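Local coordinates for protein glycosyl hydrolase family 88 (Pedobacter heparinus, PDB 3WIW) that removes unsaturated glucuronyl residues from heparin-derived oligosaccharides, as a family 88 glycoside hydrolase with an alpha6/alpha6-barrel fold, at residues A[55-60]-A[372-377]. Sequence-based numbering, arbitrary orientation.
Sequences NPRSVN and TPLNYA
Thr372 meets Val59 with its hydroxyl. With chi1 167°, OG1 swings opposite the backbone N and towards the strand. There it accepts a nearly straight bond from Val59 N (2.9 Å). The same OG1 donates to Pro373 O, next in its own segment, at 2.7 Å; the two bonds fix the hydroxyl's rotation. A valine in place of Thr372 would probably leave Val59 N without its acceptor and Pro373 O without this donor. Val59 CG2 lies obliquely across Pro373 CG. Asn375 turns its amide to the other end of the strand. With CG between the backbone N and the carbonyl carbon (chi1 57°), ND2 reaches Pro56 O at 3.0 Å, on a bent bond with the acceptor tilted out of the amide plane. Asn375 N donates to Arg57 O. Leu374 CD2 lies beside Arg57 CG and Ser58 CB. The extended Arg57 runs on to salt bridges with Glu369 and Asp72, and Ser58 OG also bonds Glu369. Arg57 and Ser58 form a classic beta bulge opposite Arg66. In this alpha6/alpha6-barrel, the contact joins the 55-59 hairpin strand to the N-terminus of helix 375-392, with Leu374 at the N-cap position, near the predicted substrate-binding Arg246.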
# COMPACT_ATOMS: atom_id res chain seq x y z
N ASN A 55 14.61 6.41 -7.00
CA ASN A 55 13.22 6.67 -7.32
C ASN A 55 12.65 7.87 -6.59
O ASN A 55 13.02 8.14 -5.45
CB ASN A 55 12.41 5.42 -7.04
CG ASN A 55 12.82 4.29 -7.93
OD1 ASN A 55 12.64 4.37 -9.15
ND2 ASN A 55 13.44 3.27 -7.36
N PRO A 56 11.73 8.60 -7.23
CA PRO A 56 11.12 9.74 -6.52
C PRO A 56 10.26 9.26 -5.36
O PRO A 56 9.44 8.35 -5.54
CB PRO A 56 10.28 10.40 -7.61
CG PRO A 56 9.93 9.30 -8.54
CD PRO A 56 11.14 8.40 -8.57
N ARG A 57 10.45 9.86 -4.18
CA ARG A 57 9.69 9.48 -3.00
C ARG A 57 8.71 10.54 -2.50
O ARG A 57 7.54 10.26 -2.31
CB ARG A 57 10.64 9.09 -1.86
CG ARG A 57 9.93 8.80 -0.54
CD ARG A 57 10.87 8.24 0.53
NE ARG A 57 10.30 8.37 1.85
CZ ARG A 57 10.60 7.64 2.92
NH1 ARG A 57 11.45 6.61 2.81
NH2 ARG A 57 10.02 7.92 4.09
N SER A 58 9.20 11.75 -2.26
CA SER A 58 8.36 12.80 -1.70
C SER A 58 9.00 14.15 -2.02
O SER A 58 10.07 14.21 -2.63
CB SER A 58 8.17 12.63 -0.19
OG SER A 58 9.41 12.65 0.50
N VAL A 59 8.34 15.23 -1.62
CA VAL A 59 8.87 16.57 -1.85
C VAL A 59 9.23 17.19 -0.51
O VAL A 59 8.39 17.28 0.39
CB VAL A 59 7.86 17.42 -2.63
CG1 VAL A 59 8.38 18.86 -2.81
CG2 VAL A 59 7.58 16.80 -4.00
N ASN A 60 10.48 17.59 -0.37
CA ASN A 60 10.98 18.22 0.85
C ASN A 60 10.38 19.60 1.07
O ASN A 60 9.91 20.22 0.11
CB ASN A 60 12.49 18.37 0.74
CG ASN A 60 13.20 17.03 0.70
OD1 ASN A 60 12.83 16.10 1.44
ND2 ASN A 60 14.19 16.90 -0.18
N THR A 372 2.74 16.31 1.77
CA THR A 372 3.60 16.18 0.60
C THR A 372 3.05 15.06 -0.25
O THR A 372 2.41 14.13 0.27
CB THR A 372 5.08 15.77 1.01
OG1 THR A 372 5.83 15.36 -0.15
CG2 THR A 372 5.11 14.58 1.94
N PRO A 373 3.29 15.11 -1.57
CA PRO A 373 3.10 13.87 -2.33
C PRO A 373 3.99 12.75 -1.80
O PRO A 373 5.07 13.00 -1.24
CB PRO A 373 3.58 14.25 -3.72
CG PRO A 373 4.57 15.32 -3.48
CD PRO A 373 3.94 16.15 -2.38
N LEU A 374 3.53 11.52 -1.96
CA LEU A 374 4.30 10.34 -1.62
C LEU A 374 4.10 9.30 -2.71
O LEU A 374 2.99 9.10 -3.21
CB LEU A 374 3.87 9.80 -0.26
CG LEU A 374 4.73 10.35 0.91
CD1 LEU A 374 4.01 10.21 2.24
CD2 LEU A 374 6.07 9.56 0.92
N ASN A 375 5.19 8.64 -3.08
CA ASN A 375 5.13 7.68 -4.17
C ASN A 375 4.09 6.57 -3.97
O ASN A 375 3.40 6.19 -4.93
CB ASN A 375 6.52 7.15 -4.51
CG ASN A 375 7.25 6.49 -3.33
OD1 ASN A 375 6.67 6.18 -2.27
ND2 ASN A 375 8.56 6.26 -3.52
N TYR A 376 3.88 6.12 -2.74
CA TYR A 376 2.88 5.07 -2.53
C TYR A 376 1.45 5.56 -2.61
O TYR A 376 0.56 4.79 -2.96
CB TYR A 376 3.11 4.26 -1.26
CG TYR A 376 3.35 5.06 0.01
CD1 TYR A 376 2.28 5.47 0.82
CD2 TYR A 376 4.65 5.36 0.43
CE1 TYR A 376 2.50 6.17 2.00
CE2 TYR A 376 4.89 6.05 1.62
CZ TYR A 376 3.80 6.45 2.40
OH TYR A 376 3.99 7.11 3.60
N ALA A 377 1.21 6.85 -2.32
CA ALA A 377 -0.14 7.40 -2.56
C ALA A 377 -0.46 7.27 -4.04
O ALA A 377 -1.56 6.85 -4.42
CB ALA A 377 -0.24 8.82 -2.12